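Local coordinates for protein 361aa long hypothetical D-aminopeptidase (Pyrococcus horikoshii, PDB 2DRH) that probably acts as an aminopeptidase of the S58 (DmpA-type) family, although its substrate and physiological role remain unestablished, at residues V29-L34 with E163-G168; A54-E59 with E156-A161; L215-V220 with R351-Y356. All coordinates share one frame; numbering follows the deposited sequence.

Contact 1 (V29-L34 with E163-G168); sequences VGHVTL and EDFEEG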
loop_
_atom_site.group_PDB
_atom_site.type_symbol
_atom_site.label_atom_id
_atom_site.label_comp_id
_atom_site.label_asym_id
_atom_site.label_seq_id
_atom_site.Cartn_x
_atom_site.Cartn_y
_atom_site.Cartn_z
ATOM N N VAL A 29 -29.151 -6.176 8.771
ATOM C CA VAL A 29 -28.382 -6.014 10.009
ATOM C C VAL A 29 -29.050 -6.714 11.193
ATOM O O VAL A 29 -30.251 -6.559 11.422
ATOM C CB VAL A 29 -28.208 -4.520 10.385
ATOM C CG1 VAL A 29 -27.411 -4.398 11.671
ATOM C CG2 VAL A 29 -27.507 -3.770 9.268
ATOM N N GLY A 30 -28.256 -7.477 11.941
ATOM C CA GLY A 30 -28.769 -8.186 13.101
ATOM C C GLY A 30 -27.886 -7.947 14.313
ATOM O O GLY A 30 -26.671 -7.799 14.169
ATOM N N HIS A 31 -28.491 -7.917 15.501
ATOM C CA HIS A 31 -27.761 -7.679 16.749
ATOM C C HIS A 31 -27.984 -8.742 17.822
ATOM O O HIS A 31 -28.997 -9.437 17.839
ATOM C CB HIS A 31 -28.190 -6.362 17.406
ATOM C CG HIS A 31 -27.948 -5.139 16.582
ATOM N ND1 HIS A 31 -26.705 -4.798 16.097
ATOM C CD2 HIS A 31 -28.772 -4.115 16.256
ATOM C CE1 HIS A 31 -26.770 -3.614 15.517
ATOM N NE2 HIS A 31 -28.013 -3.178 15.601
ATOM N N VAL A 32 -27.021 -8.818 18.733
ATOM C CA VAL A 32 -27.077 -9.688 19.898
ATOM C C VAL A 32 -26.433 -8.812 20.967
ATOM O O VAL A 32 -25.261 -8.429 20.850
ATOM C CB VAL A 32 -26.286 -10.998 19.705
ATOM C CG1 VAL A 32 -26.097 -11.702 21.057
ATOM C CG2 VAL A 32 -27.049 -11.915 18.760
ATOM N N THR A 33 -27.222 -8.465 21.982
ATOM C CA THR A 33 -26.776 -7.581 23.055
ATOM C C THR A 33 -26.558 -8.336 24.355
ATOM O O THR A 33 -27.411 -9.109 24.774
ATOM C CB THR A 33 -27.811 -6.455 23.285
ATOM O OG1 THR A 33 -28.056 -5.784 22.042
ATOM C CG2 THR A 33 -27.298 -5.439 24.309
ATOM N N LEU A 34 -25.412 -8.100 24.988
ATOM C CA LEU A 34 -25.064 -8.778 26.233
ATOM C C LEU A 34 -24.816 -7.812 27.380
ATOM O O LEU A 34 -23.776 -7.150 27.442
ATOM C CB LEU A 34 -23.821 -9.640 26.018
ATOM C CG LEU A 34 -23.982 -10.628 24.870
ATOM C CD1 LEU A 34 -22.655 -11.314 24.576
ATOM C CD2 LEU A 34 -25.079 -11.634 25.236
ATOM N N GLU A 163 -34.025 -5.798 7.590
ATOM C CA GLU A 163 -34.130 -4.404 7.165
ATOM C C GLU A 163 -34.123 -3.414 8.326
ATOM O O GLU A 163 -33.334 -2.470 8.355
ATOM C CB GLU A 163 -35.416 -4.207 6.355
ATOM C CG GLU A 163 -35.526 -5.045 5.075
ATOM C CD GLU A 163 -35.342 -6.539 5.301
ATOM O OE1 GLU A 163 -35.956 -7.095 6.238
ATOM O OE2 GLU A 163 -34.582 -7.162 4.526
ATOM N N ASP A 164 -35.028 -3.624 9.271
ATOM C CA ASP A 164 -35.139 -2.756 10.432
ATOM C C ASP A 164 -34.129 -3.252 11.469
ATOM O O ASP A 164 -33.945 -4.459 11.642
ATOM C CB ASP A 164 -36.567 -2.833 10.986
ATOM C CG ASP A 164 -36.850 -1.789 12.059
ATOM O OD1 ASP A 164 -36.863 -0.577 11.741
ATOM O OD2 ASP A 164 -37.066 -2.188 13.226
ATOM N N PHE A 165 -33.452 -2.327 12.135
ATOM C CA PHE A 165 -32.489 -2.711 13.155
ATOM C C PHE A 165 -32.271 -1.557 14.113
ATOM O O PHE A 165 -32.246 -0.399 13.710
ATOM C CB PHE A 165 -31.166 -3.161 12.516
ATOM C CG PHE A 165 -30.412 -2.064 11.817
ATOM C CD1 PHE A 165 -29.507 -1.268 12.515
ATOM C CD2 PHE A 165 -30.600 -1.832 10.459
ATOM C CE1 PHE A 165 -28.798 -0.256 11.874
ATOM C CE2 PHE A 165 -29.898 -0.821 9.801
ATOM C CZ PHE A 165 -28.994 -0.030 10.509
ATOM N N GLU A 166 -32.148 -1.879 15.393
ATOM C CA GLU A 166 -31.946 -0.865 16.414
ATOM C C GLU A 166 -30.556 -0.246 16.344
ATOM O O GLU A 166 -29.605 -0.868 15.863
ATOM C CB GLU A 166 -32.163 -1.469 17.802
ATOM C CG GLU A 166 -33.566 -1.994 18.030
ATOM C CD GLU A 166 -33.781 -2.453 19.460
ATOM O OE1 GLU A 166 -33.052 -3.363 19.911
ATOM O OE2 GLU A 166 -34.680 -1.901 20.134
ATOM N N GLU A 167 -30.456 0.988 16.826
ATOM C CA GLU A 167 -29.195 1.712 16.839
ATOM C C GLU A 167 -28.885 2.130 18.270
ATOM O O GLU A 167 -29.757 2.076 19.135
ATOM C CB GLU A 167 -29.278 2.928 15.909
ATOM C CG GLU A 167 -29.378 2.530 14.432
ATOM C CD GLU A 167 -29.452 3.711 13.489
ATOM O OE1 GLU A 167 -28.691 4.684 13.680
ATOM O OE2 GLU A 167 -30.261 3.660 12.538
ATOM N N GLY A 168 -27.644 2.530 18.525
ATOM C CA GLY A 168 -27.272 2.931 19.871
ATOM C C GLY A 168 -26.459 1.860 20.573
ATOM O O GLY A 168 -25.634 1.195 19.952
#
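Val-29 and Phe-165 meet because of their first torsions: Phe-165 holds CG between its backbone N and carbonyl carbon (chi1 67°), while Val-29 sets CG1 opposite its backbone N and CG2 opposite its carbonyl carbon, which lays CG1 near Phe-165 CG and CG2 near Phe-165 CE2. The contact joins strand 28-36, outermost within this chain in its mixed sheet, to the loop that follows helix 151-160, within the S58 peptidase fold. Val-29 CB lies over one face of the Phe-165 ring, 3.9 Å from its centroid and 25° off the ring normal, the geometry of a CH-pi contact. It is displaced toward the rim, with Val-29 CB 3.6 Å from Phe-165 CG, while Val-29 CG2 reaches Phe-165 CE2 at 3.8 Å. Lys-20 makes a cation-pi contact with the same ring.

Two residues further along the strand, the imidazole of His-31 takes over. Its ND1 bonds to Thr-53 OG1 on the neighbouring strand 48-56, so the ring is tied at both nitrogens and its rotation is fixed. NE2 donates to the loop backbone: His-31 NE2 to Glu-166 O is 2.8 Å, a bent bond of 136° at the hydrogen, with the oxygen slightly out of the imidazole plane.

Contact 2 (A54-E59 with E156-A161); sequences AILPHE and EAIKRA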
loop_
_atom_site.group_PDB
_atom_site.type_symbol
_atom_site.label_atom_id
_atom_site.label_comp_id
_atom_site.label_asym_id
_atom_site.label_seq_id
_atom_site.Cartn_x
_atom_site.Cartn_y
_atom_site.Cartn_z
ATOM N N ALA A 54 -24.049 -8.240 13.019
ATOM C CA ALA A 54 -23.799 -8.869 11.734
ATOM C C ALA A 54 -24.384 -8.060 10.580
ATOM O O ALA A 54 -25.508 -7.579 10.662
ATOM C CB ALA A 54 -24.386 -10.275 11.732
ATOM N N ILE A 55 -23.607 -7.903 9.514
ATOM C CA ILE A 55 -24.069 -7.181 8.336
ATOM C C ILE A 55 -23.965 -8.133 7.151
ATOM O O ILE A 55 -22.882 -8.638 6.837
ATOM C CB ILE A 55 -23.215 -5.908 8.028
ATOM C CG1 ILE A 55 -23.228 -4.942 9.218
ATOM C CG2 ILE A 55 -23.777 -5.188 6.805
ATOM C CD1 ILE A 55 -22.054 -5.113 10.172
ATOM N N LEU A 56 -25.103 -8.386 6.508
ATOM C CA LEU A 56 -25.161 -9.272 5.351
ATOM C C LEU A 56 -25.232 -8.422 4.092
ATOM O O LEU A 56 -26.099 -7.555 3.974
ATOM C CB LEU A 56 -26.402 -10.168 5.425
ATOM C CG LEU A 56 -26.476 -11.252 6.503
ATOM C CD1 LEU A 56 -26.163 -10.677 7.875
ATOM C CD2 LEU A 56 -27.870 -11.874 6.482
ATOM N N PRO A 57 -24.304 -8.637 3.147
ATOM C CA PRO A 57 -24.283 -7.877 1.893
ATOM C C PRO A 57 -25.608 -8.014 1.137
ATOM O O PRO A 57 -26.110 -7.043 0.568
ATOM C CB PRO A 57 -23.111 -8.494 1.140
ATOM C CG PRO A 57 -22.167 -8.839 2.256
ATOM C CD PRO A 57 -23.089 -9.458 3.280
ATOM N N HIS A 58 -26.151 -9.231 1.126
ATOM C CA HIS A 58 -27.433 -9.514 0.486
ATOM C C HIS A 58 -28.118 -10.657 1.233
ATOM O O HIS A 58 -27.671 -11.042 2.317
ATOM C CB HIS A 58 -27.268 -9.830 -1.015
ATOM C CG HIS A 58 -26.390 -11.006 -1.311
ATOM N ND1 HIS A 58 -26.767 -12.305 -1.050
ATOM C CD2 HIS A 58 -25.156 -11.075 -1.864
ATOM C CE1 HIS A 58 -25.804 -13.125 -1.429
ATOM N NE2 HIS A 58 -24.814 -12.403 -1.926
ATOM N N GLU A 59 -29.185 -11.207 0.664
ATOM C CA GLU A 59 -29.945 -12.259 1.343
ATOM C C GLU A 59 -29.664 -13.726 0.979
ATOM O O GLU A 59 -30.219 -14.638 1.597
ATOM C CB GLU A 59 -31.438 -11.957 1.175
ATOM C CG GLU A 59 -31.824 -10.573 1.690
ATOM C CD GLU A 59 -33.142 -10.071 1.119
ATOM O OE1 GLU A 59 -33.223 -9.854 -0.113
ATOM O OE2 GLU A 59 -34.097 -9.893 1.906
ATOM N N GLU A 156 -26.553 -16.385 15.809
ATOM C CA GLU A 156 -27.821 -15.746 16.139
ATOM C C GLU A 156 -27.917 -14.360 15.502
ATOM O O GLU A 156 -28.945 -14.010 14.907
ATOM C CB GLU A 156 -27.974 -15.639 17.665
ATOM C CG GLU A 156 -29.296 -15.058 18.161
ATOM C CD GLU A 156 -30.526 -15.796 17.628
ATOM O OE1 GLU A 156 -30.542 -17.045 17.652
ATOM O OE2 GLU A 156 -31.488 -15.125 17.197
ATOM N N ALA A 157 -26.851 -13.574 15.627
ATOM C CA ALA A 157 -26.831 -12.229 15.055
ATOM C C ALA A 157 -27.087 -12.292 13.551
ATOM O O ALA A 157 -27.782 -11.439 12.998
ATOM C CB ALA A 157 -25.485 -11.547 15.332
ATOM N N ILE A 158 -26.532 -13.311 12.898
ATOM C CA ILE A 158 -26.710 -13.473 11.461
ATOM C C ILE A 158 -28.153 -13.841 11.111
ATOM O O ILE A 158 -28.695 -13.364 10.123
ATOM C CB ILE A 158 -25.763 -14.562 10.903
ATOM C CG1 ILE A 158 -24.306 -14.166 11.176
ATOM C CG2 ILE A 158 -26.006 -14.752 9.404
ATOM C CD1 ILE A 158 -23.293 -15.198 10.743
ATOM N N LYS A 159 -28.778 -14.678 11.931
ATOM C CA LYS A 159 -30.154 -15.091 11.670
ATOM C C LYS A 159 -31.200 -14.053 12.088
ATOM O O LYS A 159 -32.373 -14.169 11.729
ATOM C CB LYS A 159 -30.420 -16.444 12.336
ATOM C CG LYS A 159 -29.599 -17.568 11.699
ATOM C CD LYS A 159 -29.792 -18.910 12.387
ATOM C CE LYS A 159 -29.019 -20.002 11.661
ATOM N NZ LYS A 159 -29.163 -21.331 12.322
ATOM N N ARG A 160 -30.772 -13.034 12.828
ATOM C CA ARG A 160 -31.671 -11.963 13.258
ATOM C C ARG A 160 -31.569 -10.783 12.289
ATOM O O ARG A 160 -32.362 -9.845 12.355
ATOM C CB ARG A 160 -31.294 -11.447 14.649
ATOM C CG ARG A 160 -31.597 -12.347 15.839
ATOM C CD ARG A 160 -31.171 -11.616 17.117
ATOM N NE ARG A 160 -31.492 -12.333 18.349
ATOM C CZ ARG A 160 -31.185 -11.894 19.568
ATOM N NH1 ARG A 160 -30.549 -10.741 19.721
ATOM N NH2 ARG A 160 -31.505 -12.610 20.637
ATOM N N ALA A 161 -30.586 -10.826 11.397
ATOM C CA ALA A 161 -30.380 -9.734 10.451
ATOM C C ALA A 161 -31.600 -9.444 9.586
ATOM O O ALA A 161 -32.225 -10.360 9.054
ATOM C CB ALA A 161 -29.182 -10.035 9.562
#
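Ala-54 and Leu-56, two residues apart on strand 48-56 and pointing to the same side of the sheet, bury the most surface here, followed by Ile-158 on helix 151-160. The arrangement is a helix packed on a sheet: the short axes of 54-56 and 156-160 approach to 7.7 Å and cross at -46°. The small side chain of Ala-54 is consistent with the close approach, its CA lying 5.5 Å from Ile-158 CA. Its methyl faces the helix backbone, with Ala-54 CB 3.8 Å from Ala-157 O, and also touches a side chain, Ala-54 CB lying 3.9 Å from Ile-158 CG1. Beyond it, Ile-158 continues onto Ile-97 of strand 96-100 and Leu-111 of helix 104-118, which places it in the layer between the sheet and that helix.

Leu-56 meets Ala-161, farther along 156-161. Both its methyls converge on one carbon: Leu-56 CD1 is 3.5 Å and Leu-56 CD2 3.8 Å from Ala-161 CB. Arg-160 NE makes a weak bond, part of a salt bridge, to Glu-156 OE2, and Arg-160 NH1 bonds His-31 O. All five touching residues are buried and aliphatic, which implies cohesion by close packing and exclusion of water rather than by directed bonds.

Contact 3 (L215-V220 with R351-Y356); sequences LTIAGV and RIMRRY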
loop_
_atom_site.group_PDB
_atom_site.type_symbol
_atom_site.label_atom_id
_atom_site.label_comp_id
_atom_site.label_asym_id
_atom_site.label_seq_id
_atom_site.Cartn_x
_atom_site.Cartn_y
_atom_site.Cartn_z
ATOM N N LEU A 215 -15.876 16.640 19.770
ATOM C CA LEU A 215 -17.213 16.534 19.189
ATOM C C LEU A 215 -17.677 17.746 18.383
ATOM O O LEU A 215 -17.827 18.858 18.902
ATOM C CB LEU A 215 -18.234 16.203 20.289
ATOM C CG LEU A 215 -19.686 15.946 19.847
ATOM C CD1 LEU A 215 -19.743 14.871 18.766
ATOM C CD2 LEU A 215 -20.508 15.533 21.054
ATOM N N THR A 216 -17.908 17.507 17.096
ATOM C CA THR A 216 -18.356 18.540 16.179
ATOM C C THR A 216 -19.626 18.051 15.490
ATOM O O THR A 216 -19.607 17.027 14.808
ATOM C CB THR A 216 -17.284 18.807 15.118
ATOM O OG1 THR A 216 -16.023 19.009 15.772
ATOM C CG2 THR A 216 -17.639 20.040 14.293
ATOM N N ILE A 217 -20.729 18.773 15.676
ATOM C CA ILE A 217 -21.995 18.371 15.065
ATOM C C ILE A 217 -22.494 19.417 14.089
ATOM O O ILE A 217 -22.919 20.497 14.487
ATOM C CB ILE A 217 -23.087 18.111 16.131
ATOM C CG1 ILE A 217 -22.640 16.988 17.072
ATOM C CG2 ILE A 217 -24.398 17.724 15.451
ATOM C CD1 ILE A 217 -23.669 16.607 18.123
ATOM N N ALA A 218 -22.435 19.084 12.807
ATOM C CA ALA A 218 -22.868 19.995 11.760
ATOM C C ALA A 218 -22.100 21.303 11.890
ATOM O O ALA A 218 -22.665 22.382 11.736
ATOM C CB ALA A 218 -24.378 20.248 11.859
ATOM N N GLY A 219 -20.810 21.189 12.195
ATOM C CA GLY A 219 -19.958 22.361 12.324
ATOM C C GLY A 219 -19.908 23.029 13.688
ATOM O O GLY A 219 -19.012 23.831 13.958
ATOM N N VAL A 220 -20.862 22.699 14.550
ATOM C CA VAL A 220 -20.929 23.289 15.885
ATOM C C VAL A 220 -20.089 22.504 16.895
ATOM O O VAL A 220 -20.246 21.292 17.029
ATOM C CB VAL A 220 -22.395 23.340 16.381
ATOM C CG1 VAL A 220 -22.466 24.020 17.743
ATOM C CG2 VAL A 220 -23.263 24.081 15.361
ATOM N N ARG A 351 -30.542 23.185 22.065
ATOM C CA ARG A 351 -30.232 24.519 22.566
ATOM C C ARG A 351 -28.927 25.043 21.957
ATOM O O ARG A 351 -28.864 26.183 21.493
ATOM C CB ARG A 351 -30.109 24.482 24.091
ATOM C CG ARG A 351 -29.617 25.774 24.706
ATOM C CD ARG A 351 -29.428 25.622 26.207
ATOM N NE ARG A 351 -28.246 24.831 26.546
ATOM C CZ ARG A 351 -26.993 25.274 26.483
ATOM N NH1 ARG A 351 -26.734 26.513 26.090
ATOM N NH2 ARG A 351 -25.994 24.476 26.832
ATOM N N ILE A 352 -27.886 24.214 21.965
ATOM C CA ILE A 352 -26.600 24.627 21.409
ATOM C C ILE A 352 -26.695 24.911 19.914
ATOM O O ILE A 352 -26.182 25.920 19.437
ATOM C CB ILE A 352 -25.499 23.565 21.652
ATOM C CG1 ILE A 352 -24.996 23.648 23.098
ATOM C CG2 ILE A 352 -24.325 23.796 20.711
ATOM C CD1 ILE A 352 -25.595 22.633 24.025
ATOM N N MET A 353 -27.351 24.018 19.181
ATOM C CA MET A 353 -27.508 24.199 17.746
ATOM C C MET A 353 -28.209 25.527 17.476
ATOM O O MET A 353 -27.848 26.244 16.548
ATOM C CB MET A 353 -28.307 23.038 17.139
ATOM C CG MET A 353 -27.611 21.668 17.225
ATOM S SD MET A 353 -25.912 21.600 16.543
ATOM C CE MET A 353 -26.252 21.463 14.769
ATOM N N ARG A 354 -29.201 25.859 18.296
ATOM C CA ARG A 354 -29.923 27.119 18.138
ATOM C C ARG A 354 -29.032 28.331 18.421
ATOM O O ARG A 354 -29.110 29.334 17.716
ATOM C CB ARG A 354 -31.155 27.161 19.048
ATOM C CG ARG A 354 -32.411 26.558 18.425
ATOM C CD ARG A 354 -33.662 26.994 19.182
ATOM N NE ARG A 354 -33.752 26.381 20.502
ATOM C CZ ARG A 354 -34.391 25.243 20.754
ATOM N NH1 ARG A 354 -35.006 24.592 19.773
ATOM N NH2 ARG A 354 -34.408 24.752 21.987
ATOM N N ARG A 355 -28.193 28.240 19.448
ATOM C CA ARG A 355 -27.291 29.337 19.788
ATOM C C ARG A 355 -26.357 29.655 18.618
ATOM O O ARG A 355 -25.889 30.783 18.476
ATOM C CB ARG A 355 -26.456 28.990 21.024
ATOM C CG ARG A 355 -25.374 30.023 21.347
ATOM C CD ARG A 355 -24.412 29.539 22.434
ATOM N NE ARG A 355 -24.994 29.577 23.776
ATOM C CZ ARG A 355 -25.304 30.696 24.426
ATOM N NH1 ARG A 355 -25.088 31.877 23.858
ATOM N NH2 ARG A 355 -25.830 30.638 25.645
ATOM N N TYR A 356 -26.080 28.658 17.785
ATOM C CA TYR A 356 -25.204 28.863 16.639
ATOM C C TYR A 356 -25.989 28.996 15.339
ATOM O O TYR A 356 -25.460 28.759 14.254
ATOM C CB TYR A 356 -24.190 27.725 16.532
ATOM C CG TYR A 356 -23.113 27.774 17.593
ATOM C CD1 TYR A 356 -23.382 27.409 18.914
ATOM C CD2 TYR A 356 -21.824 28.197 17.278
ATOM C CE1 TYR A 356 -22.387 27.461 19.893
ATOM C CE2 TYR A 356 -20.825 28.258 18.244
ATOM C CZ TYR A 356 -21.109 27.888 19.548
ATOM O OH TYR A 356 -20.108 27.941 20.491
#
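Val-220 sets its two methyls against different partners on helix 346-355 and the residue just after it. CG1 is anti to the backbone N (chi1 -177°) and passes over one face of the Tyr-356 ring: Val-220 CG1 lies 3.9 Å from the ring centroid and 20° off its normal, a CH-pi contact displaced toward the CD1 side. The same methyl presses on Ile-352, with Val-220 CG1 3.5 Å from Ile-352 CG2. The second methyl turns to the thioether, Val-220 CG2 standing 3.8 Å from Met-353 SD.

Met-353 reaches its partners by bending. With chi2 at -54° and a further bend at chi3, its chain curls toward the loop, bringing Met-353 CE to 3.5 Å from Ile-217 O and 3.7 Å from Ala-218 CB. What receives it is a type I' beta turn from Ile-217 to Val-220, closed by backbone hydrogen bonds in both directions between its end residues. This turn, in the loop before helix 222-225, packs against helix 346-355. Cutting Val-220 back to an alanine is likely to leave the Tyr-356 face and Ile-352 CG2 without their shared methyl neighbour, and to open a gap beside Met-353 SD.

The ring is held at its far end too, because Tyr-356 OH bonds to Glu-225 OE2 on helix 222-225. Tyr-356 also packs on Tyr-356 of the second subunit, which places this corner at a subunit interface, and Ile-352 O lies in the plane of the ring, at its edge.

In the fold
Contacts 1 and 2 are neighbours, their centres 10 Å apart, and share the sheet in which strands 28-36 and 48-56 pair. In sequence both segments of contact 2 fall between those of contact 1, and helix 151-160 runs directly into the 163-168 loop. They touch through Gly-30 O and Ala-54 N, and through Arg-160 NH1 and His-31 O, both probable hydrogen bonds. Contact 3 comes later in the chain, its centre 28 Å from that of contact 1 and 35 Å from that of contact 2, across the chain's centre from the latter. Contacts 1 and 2, which no other chain touches, thus lie apart from contact 3, where Tyr-356 meets its counterpart in the second subunit.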